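Local coordinates for DUF3298 domain-containing protein (Pseudomonas aeruginosa, PDB 4E72) that is of unknown function but carries a DUF3298 domain and a lipoprotein-type signal sequence, consistent with a role in the cell envelope, at residues 145-148 with 149-152; 131-134 with 135-138; 21-25 with 26-30; 151-154 with 155-159. One frame throughout, in Å; residues are numbered along the deposited sequence. Where two conformers were deposited one is given.

Interaction 1 (145-148 with 149-152)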
loop_
_atom_site.group_PDB
_atom_site.type_symbol
_atom_site.label_atom_id
_atom_site.label_comp_id
_atom_site.label_asym_id
_atom_site.label_seq_id
_atom_site.Cartn_x
_atom_site.Cartn_y
_atom_site.Cartn_z
ATOM N N PHE A 145 -1.961 -7.263 19.036
ATOM C CA PHE A 145 -1.419 -6.364 18.005
ATOM C C PHE A 145 -2.299 -5.107 17.828
ATOM O O PHE A 145 -1.778 -3.985 17.806
ATOM C CB PHE A 145 -1.274 -7.090 16.660
ATOM C CG PHE A 145 -0.782 -6.219 15.521
ATOM C CD1 PHE A 145 0.575 -5.948 15.366
ATOM C CD2 PHE A 145 -1.676 -5.701 14.580
ATOM C CE1 PHE A 145 1.031 -5.185 14.297
ATOM C CE2 PHE A 145 -1.222 -4.926 13.524
ATOM C CZ PHE A 145 0.131 -4.658 13.398
ATOM N N TRP A 146 -3.624 -5.286 17.739
ATOM C CA TRP A 146 -4.490 -4.133 17.519
ATOM C C TRP A 146 -4.599 -3.286 18.788
ATOM O O TRP A 146 -4.846 -2.086 18.671
ATOM C CB TRP A 146 -5.849 -4.524 16.920
ATOM C CG TRP A 146 -5.701 -5.087 15.534
ATOM C CD1 TRP A 146 -5.791 -6.398 15.173
ATOM C CD2 TRP A 146 -5.307 -4.369 14.346
ATOM N NE1 TRP A 146 -5.544 -6.538 13.827
ATOM C CE2 TRP A 146 -5.212 -5.313 13.301
ATOM C CE3 TRP A 146 -5.045 -3.017 14.060
ATOM C CZ2 TRP A 146 -4.877 -4.947 11.992
ATOM C CZ3 TRP A 146 -4.666 -2.665 12.780
ATOM C CH2 TRP A 146 -4.592 -3.620 11.756
ATOM N N LYS A 147 -4.298 -3.867 19.971
ATOM C CA LYS A 147 -4.239 -3.107 21.226
ATOM C C LYS A 147 -3.064 -2.143 21.185
ATOM O O LYS A 147 -3.223 -1.009 21.623
ATOM C CB LYS A 147 -4.141 -4.021 22.462
ATOM C CG LYS A 147 -5.436 -4.775 22.762
ATOM C CD LYS A 147 -6.486 -3.956 23.507
ATOM C CE LYS A 147 -7.660 -4.812 23.945
ATOM N NZ LYS A 147 -7.302 -5.784 25.024
ATOM N N GLN A 148 -1.910 -2.564 20.600
ATOM C CA GLN A 148 -0.719 -1.717 20.416
ATOM C C GLN A 148 -0.946 -0.684 19.320
ATOM O O GLN A 148 -0.404 0.418 19.391
ATOM C CB GLN A 148 0.539 -2.551 20.106
ATOM C CG GLN A 148 0.926 -3.546 21.215
ATOM C CD GLN A 148 0.981 -2.916 22.585
ATOM O OE1 GLN A 148 1.754 -1.991 22.829
ATOM N NE2 GLN A 148 0.119 -3.369 23.491
ATOM N N ALA A 149 -1.753 -1.037 18.315
ATOM C CA ALA A 149 -2.156 -0.165 17.206
ATOM C C ALA A 149 -2.992 0.991 17.755
ATOM O O ALA A 149 -2.819 2.121 17.311
ATOM C CB ALA A 149 -2.952 -0.961 16.182
ATOM N N GLU A 150 -3.877 0.696 18.755
ATOM C CA GLU A 150 -4.722 1.668 19.472
ATOM C C GLU A 150 -3.828 2.723 20.171
ATOM O O GLU A 150 -4.144 3.908 20.160
ATOM C CB GLU A 150 -5.601 0.948 20.517
ATOM C CG GLU A 150 -6.854 0.286 19.976
ATOM C CD GLU A 150 -7.510 -0.797 20.821
ATOM O OE1 GLU A 150 -7.841 -0.527 22.000
ATOM O OE2 GLU A 150 -7.758 -1.897 20.275
ATOM N N LEU A 151 -2.717 2.276 20.772
ATOM C CA LEU A 151 -1.756 3.148 21.453
ATOM C C LEU A 151 -1.059 4.059 20.418
ATOM O O LEU A 151 -0.935 5.267 20.656
ATOM C CB LEU A 151 -0.740 2.296 22.262
ATOM C CG LEU A 151 0.430 3.022 22.962
ATOM C CD1 LEU A 151 -0.055 4.049 24.001
ATOM C CD2 LEU A 151 1.393 2.015 23.566
ATOM N N ALA A 152 -0.666 3.483 19.255
ATOM C CA ALA A 152 -0.059 4.201 18.125
ATOM C C ALA A 152 -1.046 5.235 17.527
ATOM O O ALA A 152 -0.617 6.271 17.017
ATOM C CB ALA A 152 0.384 3.211 17.059
#

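Interaction 2 (131-134 with 135-138)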
loop_
_atom_site.group_PDB
_atom_site.type_symbol
_atom_site.label_atom_id
_atom_site.label_comp_id
_atom_site.label_asym_id
_atom_site.label_seq_id
_atom_site.Cartn_x
_atom_site.Cartn_y
_atom_site.Cartn_z
ATOM N N LEU A 131 4.193 -11.963 3.044
ATOM C CA LEU A 131 3.697 -12.151 4.408
ATOM C C LEU A 131 2.391 -11.388 4.641
ATOM O O LEU A 131 2.296 -10.188 4.368
ATOM C CB LEU A 131 4.732 -11.702 5.444
ATOM C CG LEU A 131 6.160 -12.230 5.291
ATOM C CD1 LEU A 131 7.111 -11.426 6.133
ATOM C CD2 LEU A 131 6.257 -13.730 5.623
ATOM N N SER A 132 1.376 -12.109 5.109
ATOM C CA SER A 132 0.084 -11.571 5.533
ATOM C C SER A 132 0.250 -11.154 7.014
ATOM O O SER A 132 1.287 -11.479 7.633
ATOM C CB SER A 132 -0.995 -12.643 5.372
ATOM O OG SER A 132 -0.645 -13.791 6.137
ATOM N N LEU A 133 -0.735 -10.458 7.597
ATOM C CA LEU A 133 -0.637 -10.091 9.014
ATOM C C LEU A 133 -0.510 -11.349 9.859
ATOM O O LEU A 133 0.298 -11.378 10.788
ATOM C CB LEU A 133 -1.818 -9.223 9.506
ATOM C CG LEU A 133 -1.742 -8.722 10.987
ATOM C CD1 LEU A 133 -0.452 -7.891 11.271
ATOM C CD2 LEU A 133 -2.988 -7.942 11.364
ATOM N N GLN A 134 -1.256 -12.403 9.484
ATOM C CA GLN A 134 -1.260 -13.703 10.156
ATOM C C GLN A 134 0.160 -14.312 10.180
ATOM O O GLN A 134 0.605 -14.781 11.229
ATOM C CB GLN A 134 -2.276 -14.665 9.479
ATOM C CG GLN A 134 -2.405 -16.048 10.146
ATOM C CD GLN A 134 -3.077 -15.980 11.504
ATOM O OE1 GLN A 134 -4.310 -15.909 11.618
ATOM N NE2 GLN A 134 -2.276 -15.983 12.567
ATOM N N ASP A 135 0.877 -14.262 9.047
ATOM C CA ASP A 135 2.250 -14.775 8.934
ATOM C C ASP A 135 3.261 -13.957 9.759
ATOM O O ASP A 135 4.319 -14.478 10.061
ATOM C CB ASP A 135 2.711 -14.775 7.467
ATOM C CG ASP A 135 1.885 -15.629 6.530
ATOM O OD1 ASP A 135 1.466 -16.740 6.948
ATOM O OD2 ASP A 135 1.673 -15.200 5.360
HETATM N N MSE A 136 2.956 -12.706 10.125
HETATM C CA MSE A 136 3.904 -11.889 10.893
HETATM C C MSE A 136 3.759 -12.048 12.406
HETATM O O MSE A 136 4.651 -11.627 13.148
HETATM C CB MSE A 136 3.757 -10.400 10.559
HETATM C CG MSE A 136 3.974 -10.039 9.094
HETATM SE SE MSE A 136 3.309 -8.214 8.862
HETATM C CE MSE A 136 3.044 -8.176 6.918
ATOM N N LEU A 137 2.641 -12.625 12.866
ATOM C CA LEU A 137 2.345 -12.669 14.291
ATOM C C LEU A 137 2.539 -13.994 14.964
ATOM O O LEU A 137 2.465 -15.050 14.338
ATOM C CB LEU A 137 0.888 -12.209 14.548
ATOM C CG LEU A 137 0.524 -10.784 14.095
ATOM C CD1 LEU A 137 -0.916 -10.536 14.263
ATOM C CD2 LEU A 137 1.328 -9.714 14.832
ATOM N N VAL A 138 2.801 -13.913 16.276
ATOM C CA VAL A 138 2.863 -15.046 17.190
ATOM C C VAL A 138 1.406 -15.590 17.246
ATOM O O VAL A 138 0.465 -14.786 17.324
ATOM C CB VAL A 138 3.443 -14.630 18.577
ATOM C CG1 VAL A 138 3.199 -15.699 19.637
ATOM C CG2 VAL A 138 4.939 -14.299 18.480
HETATM O O HOH W 1 0.349 -16.314 13.332
#

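Interaction 3 (21-25 with 26-30)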
loop_
_atom_site.group_PDB
_atom_site.type_symbol
_atom_site.label_atom_id
_atom_site.label_comp_id
_atom_site.label_asym_id
_atom_site.label_seq_id
_atom_site.Cartn_x
_atom_site.Cartn_y
_atom_site.Cartn_z
ATOM N N PRO A 21 -6.241 6.521 -28.078
ATOM C CA PRO A 21 -5.856 6.867 -29.463
ATOM C C PRO A 21 -6.904 7.734 -30.199
ATOM O O PRO A 21 -8.118 7.515 -30.068
ATOM C CB PRO A 21 -5.712 5.495 -30.145
ATOM C CG PRO A 21 -5.477 4.538 -29.020
ATOM C CD PRO A 21 -6.321 5.060 -27.888
ATOM N N GLY A 22 -6.394 8.713 -30.953
ATOM C CA GLY A 22 -7.148 9.618 -31.827
ATOM C C GLY A 22 -7.859 10.767 -31.154
ATOM O O GLY A 22 -8.526 11.566 -31.826
ATOM N N CYS A 23 -7.710 10.856 -29.824
ATOM C CA CYS A 23 -8.347 11.884 -29.018
ATOM C C CYS A 23 -7.388 13.065 -28.846
ATOM O O CYS A 23 -6.214 12.871 -28.502
ATOM C CB CYS A 23 -8.795 11.305 -27.677
ATOM S SG CYS A 23 -9.991 12.325 -26.781
ATOM N N GLN A 24 -7.886 14.278 -29.135
ATOM C CA GLN A 24 -7.144 15.528 -29.043
ATOM C C GLN A 24 -7.808 16.416 -28.006
ATOM O O GLN A 24 -9.000 16.720 -28.131
ATOM C CB GLN A 24 -7.096 16.215 -30.424
ATOM N N GLY A 25 -7.054 16.794 -26.978
ATOM C CA GLY A 25 -7.559 17.669 -25.926
ATOM C C GLY A 25 -7.154 17.314 -24.517
ATOM O O GLY A 25 -6.583 16.248 -24.266
ATOM N N GLU A 26 -7.477 18.213 -23.583
ATOM C CA GLU A 26 -7.161 18.087 -22.158
ATOM C C GLU A 26 -8.046 17.007 -21.481
ATOM O O GLU A 26 -7.665 16.457 -20.434
ATOM C CB GLU A 26 -7.298 19.469 -21.447
ATOM C CG GLU A 26 -8.601 20.223 -21.701
ATOM C CD GLU A 26 -8.700 21.656 -21.198
ATOM O OE1 GLU A 26 -8.290 21.928 -20.044
ATOM O OE2 GLU A 26 -9.257 22.498 -21.942
ATOM N N GLN A 27 -9.205 16.696 -22.104
ATOM C CA GLN A 27 -10.207 15.732 -21.646
ATOM C C GLN A 27 -9.963 14.312 -22.202
ATOM O O GLN A 27 -10.840 13.453 -22.064
ATOM C CB GLN A 27 -11.616 16.215 -22.058
ATOM C CG GLN A 27 -12.160 17.382 -21.234
ATOM C CD GLN A 27 -12.777 16.909 -19.944
ATOM O OE1 GLN A 27 -12.110 16.808 -18.903
ATOM N NE2 GLN A 27 -14.064 16.593 -19.993
ATOM N N CYS A 28 -8.796 14.063 -22.836
ATOM C CA CYS A 28 -8.463 12.749 -23.407
ATOM C C CYS A 28 -8.157 11.731 -22.289
ATOM O O CYS A 28 -7.231 11.959 -21.509
ATOM C CB CYS A 28 -7.302 12.847 -24.395
ATOM S SG CYS A 28 -6.715 11.239 -25.011
ATOM N N PRO A 29 -8.916 10.600 -22.214
ATOM C CA PRO A 29 -8.630 9.560 -21.191
ATOM C C PRO A 29 -7.176 9.090 -21.234
ATOM O O PRO A 29 -6.586 8.967 -22.312
ATOM C CB PRO A 29 -9.603 8.444 -21.559
ATOM C CG PRO A 29 -10.745 9.169 -22.221
ATOM C CD PRO A 29 -10.060 10.193 -23.064
ATOM N N LEU A 30 -6.603 8.875 -20.044
ATOM C CA LEU A 30 -5.191 8.598 -19.762
ATOM C C LEU A 30 -4.996 7.459 -18.767
ATOM O O LEU A 30 -5.679 7.407 -17.746
ATOM C CB LEU A 30 -4.637 9.922 -19.141
ATOM C CG LEU A 30 -3.180 10.058 -18.687
ATOM C CD1 LEU A 30 -2.723 11.507 -18.857
ATOM C CD2 LEU A 30 -3.026 9.705 -17.198
#

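Interaction 4 (151-154 with 155-159)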
loop_
_atom_site.group_PDB
_atom_site.type_symbol
_atom_site.label_atom_id
_atom_site.label_comp_id
_atom_site.label_asym_id
_atom_site.label_seq_id
_atom_site.Cartn_x
_atom_site.Cartn_y
_atom_site.Cartn_z
ATOM N N LEU A 151 -2.717 2.276 20.772
ATOM C CA LEU A 151 -1.756 3.148 21.453
ATOM C C LEU A 151 -1.059 4.059 20.418
ATOM O O LEU A 151 -0.935 5.267 20.656
ATOM C CB LEU A 151 -0.740 2.296 22.262
ATOM C CG LEU A 151 0.430 3.022 22.962
ATOM C CD1 LEU A 151 -0.055 4.049 24.001
ATOM C CD2 LEU A 151 1.393 2.015 23.566
ATOM N N ALA A 152 -0.666 3.483 19.255
ATOM C CA ALA A 152 -0.059 4.201 18.125
ATOM C C ALA A 152 -1.046 5.235 17.527
ATOM O O ALA A 152 -0.617 6.271 17.017
ATOM C CB ALA A 152 0.384 3.211 17.059
ATOM N N HIS A 153 -2.369 4.959 17.630
ATOM C CA HIS A 153 -3.411 5.881 17.222
ATOM C C HIS A 153 -3.393 7.096 18.154
ATOM O O HIS A 153 -3.438 8.241 17.679
ATOM C CB HIS A 153 -4.790 5.204 17.212
ATOM C CG HIS A 153 -5.897 6.092 16.698
ATOM N ND1 HIS A 153 -6.937 6.502 17.518
ATOM C CD2 HIS A 153 -6.064 6.657 15.478
ATOM C CE1 HIS A 153 -7.709 7.273 16.771
ATOM N NE2 HIS A 153 -7.226 7.400 15.539
ATOM N N LYS A 154 -3.310 6.839 19.478
ATOM C CA LYS A 154 -3.282 7.876 20.514
ATOM C C LYS A 154 -2.050 8.770 20.336
ATOM O O LYS A 154 -2.185 9.996 20.396
ATOM C CB LYS A 154 -3.337 7.266 21.923
ATOM C CG LYS A 154 -4.600 6.446 22.168
ATOM C CD LYS A 154 -5.579 7.114 23.115
ATOM C CE LYS A 154 -6.556 6.115 23.705
ATOM N NZ LYS A 154 -5.881 5.116 24.584
ATOM N N ALA A 155 -0.887 8.165 20.002
ATOM C CA ALA A 155 0.339 8.910 19.728
ATOM C C ALA A 155 0.168 9.779 18.480
ATOM O O ALA A 155 0.603 10.919 18.495
ATOM C CB ALA A 155 1.516 7.963 19.565
ATOM N N TRP A 156 -0.495 9.257 17.425
ATOM C CA TRP A 156 -0.784 9.957 16.168
ATOM C C TRP A 156 -1.730 11.144 16.413
ATOM O O TRP A 156 -1.535 12.202 15.812
ATOM C CB TRP A 156 -1.380 8.997 15.126
ATOM C CG TRP A 156 -1.755 9.657 13.833
ATOM C CD1 TRP A 156 -0.937 9.903 12.772
ATOM C CD2 TRP A 156 -3.051 10.166 13.468
ATOM N NE1 TRP A 156 -1.631 10.563 11.783
ATOM C CE2 TRP A 156 -2.926 10.749 12.189
ATOM C CE3 TRP A 156 -4.303 10.197 14.109
ATOM C CZ2 TRP A 156 -4.005 11.355 11.532
ATOM C CZ3 TRP A 156 -5.370 10.811 13.462
ATOM C CH2 TRP A 156 -5.220 11.365 12.185
ATOM N N LEU A 157 -2.755 10.967 17.279
ATOM C CA LEU A 157 -3.685 12.046 17.647
ATOM C C LEU A 157 -2.931 13.209 18.327
ATOM O O LEU A 157 -3.153 14.373 17.975
ATOM C CB LEU A 157 -4.804 11.542 18.586
ATOM C CG LEU A 157 -5.878 10.635 17.978
ATOM C CD1 LEU A 157 -6.657 9.910 19.089
ATOM C CD2 LEU A 157 -6.813 11.415 17.025
ATOM N N LEU A 158 -2.059 12.871 19.322
ATOM C CA LEU A 158 -1.224 13.799 20.093
ATOM C C LEU A 158 -0.270 14.548 19.163
ATOM O O LEU A 158 -0.135 15.759 19.294
ATOM C CB LEU A 158 -0.442 13.062 21.222
ATOM C CG LEU A 158 0.368 13.956 22.196
ATOM C CD1 LEU A 158 -0.524 14.908 22.956
ATOM C CD2 LEU A 158 1.131 13.135 23.199
ATOM N N ALA A 159 0.341 13.844 18.190
ATOM C CA ALA A 159 1.256 14.451 17.215
ATOM C C ALA A 159 0.527 15.464 16.310
ATOM O O ALA A 159 1.133 16.435 15.848
ATOM C CB ALA A 159 1.902 13.359 16.367
#

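Interaction 1 (145-148 with 149-152)
Ala149 sets its methyl group against the indole of Trp146, CB lying 3.6 Å from CE3 in an oblique approach to the benzo ring. Because the methyl also comes within 3.3 Å of the carbonyl oxygen of Trp146, this is the tight part of the helical turn. The indole is flanked on one face by its sequence neighbour Phe145, whose CD2 stands over the ring centre, so that an edge of the phenyl group meets a face of the indole. Backbone bonds draw the same turn together: Ala149 N binds Phe145 O at 3.0 Å, and Glu150 N binds Trp146 O at 2.9 Å. The next one, Leu151 N to Lys147 O, is weak, while Ala152 N to Gln148 O is again regular. The solvent side, with exposed Lys147 and Leu151, is looser. Lys147 and Glu150 point the same way, yet Lys147 NZ is 6.1 Å from Glu150 OE1; the aliphatic CD of Lys147 passes about 4.0 Å from that oxygen, without a salt bridge. Gln148, at the border, runs beside Leu151 and has its OE1 weakly bonded to Arg212. Ala149 and Ala152 pack on Ile208, and Ala149, Phe145 and Trp146 on Leu189. The result is an amphipathic helix, 142-159, laid with its apolar side on the three-stranded antiparallel sheet.

Interaction 2 (131-134 with 135-138)
The carboxylate of Asp135 receives Ser132 through OD2, which takes bonds from both the N and the OG of that residue. Ser132 N reaches OD2 at 3.1 Å along a nearly straight path (177° at the hydrogen), arriving on the anti side and 29° out of the carboxylate plane. Ser132 OG gives OD2 a second, weak bond of 2.8 Å, while OD1 has a long, weak ion pair with Lys129. The other flat group, the side-chain amide of Gln134, presents NE2 to a water, and that water also donates to Gln134 O and Leu137 O, bridging the end of the turn. Ser132 OG in turn accepts a weak bond from Asp135 N at 3.3 Å. Its chi1 of 58° places OG between the backbone N and the carbonyl carbon, within range of that amide. Together these bonds make a capping box at the start of the short helix 133-136, whose own bonding is loose: Met136 N meets Leu133 O at 3.0 Å from above the carbonyl plane, and its bond to Ser132 O is weak. The apolar side is formed by Leu133 CG against Leu137 CD1 at 3.8 Å, and by the selenomethionine Met136, whose CG is 4.1 Å from Leu131 CB. Its extended chain carries CE to within 3.3 Å of Leu131 O. Two donors on OD2, one of them weak, are consistent with an ionised aspartate, and its negative charge near the first turn would probably interact favourably with the helix dipole.

Interaction 3 (21-25 with 26-30)
Cys23 and Cys28 meet across a type I beta turn, Gly25 to Cys28, in the loop joining the antiparallel neighbours 12-19 and 30-37. The closest approach is from Cys23 CB to Cys28 SG, 3.4 Å. Cys23 SG rests 3.6 Å from Cys28 CB, so each sulfur lies beside the other residue's methylene. The sulfurs themselves are 3.9 Å apart, too far for a disulfide in this arrangement. Since Cys23 was modelled in two conformers, the details of its packing are less certain than those of the turn. In the conformer described here both sulfurs stand anti to their own backbone N (chi1 174° for Cys28). Cys23 SG also approaches the ring of Pro29, at 4.3 Å from CD. One shell out, the turn is closed by a weak bond from Cys28 N to Gly25 O. Gly25 opens it with phi 139° and psi 172°, where a CB would press on Glu26 N and the Gln24 carbonyl oxygen, while Glu26 and Gln27 occupy the corner positions. Further out, the loop is held to the fold by backbone bonds of Gln27 with Gly82, Pro29 with Lys20, and Leu30 with Trp83 and Ser85. The side chain of Cys28 leans on Leu19 at the end of strand 12-19. Within the turn itself, Cys28 CB lies 3.5 Å from Gly25 O, the same oxygen that accepts the Cys28 amide.

Interaction 4 (151-154 with 155-159)
Ala155 begins the second segment by giving its backbone N to Leu151 O at 3.0 Å, while its methyl touches little more than the Ala152 carbonyl. Trp156 follows, its N bound to Ala152 O at 3.0 Å. Its CG is anti to the backbone N (chi1 178°), which brings the indole out next to the imidazole of His153, the two side chains crossing at a slant. The ring planes differ by only 19°, but the His153 ring and the six-membered ring of Trp156 are slid apart, their centroids 6.0 Å from each other, so they scarcely overlap. The nearest atoms of the two rings are His153 CD2 and Trp156 CE3 at 4.2 Å. The His153 carbonyl oxygen lies at the indole edge, near its plane. Leu157 makes the more intimate contact with the histidine. Its N binds His153 O at 2.8 Å, and its CG sits over one face of the imidazole, offset toward the rim, in a CH-pi contact 4.2 Å from the centroid. Beyond CG, the CD1 methyl reaches His153 CE1 at 3.7 Å. Leu158 N takes Lys154 O at 3.1 Å, and Ala159 N binds Ala155 O as the helix nears its end. His153 also meets the ring of Phe174. His153 and Trp156 both pack on Leu206, so this last part of helix 142-159 lies against strand 205-208, while Leu157 turns to Leu162 in the following loop.

From the N terminus, interaction 3 comes first, closing the loop between strands 12-19 and 30-37 at one edge of the mixed sheet. Interaction 2 follows much later, just after strand 129-130 at the opposite edge, its centre about 45 Å from that of interaction 3. Interactions 1 and 4 are successive, overlapping portions of helix 142-159, sharing Leu151 and Ala152. All four contacts are local; none encloses or crosses another. Interaction 2 touches interaction 1, with Leu133 CD2 3.6 Å from Trp146 CZ2, so helix 133-136 packs against the start of helix 142-159, joining the edge of the mixed sheet to the helix that covers the three-stranded sheet.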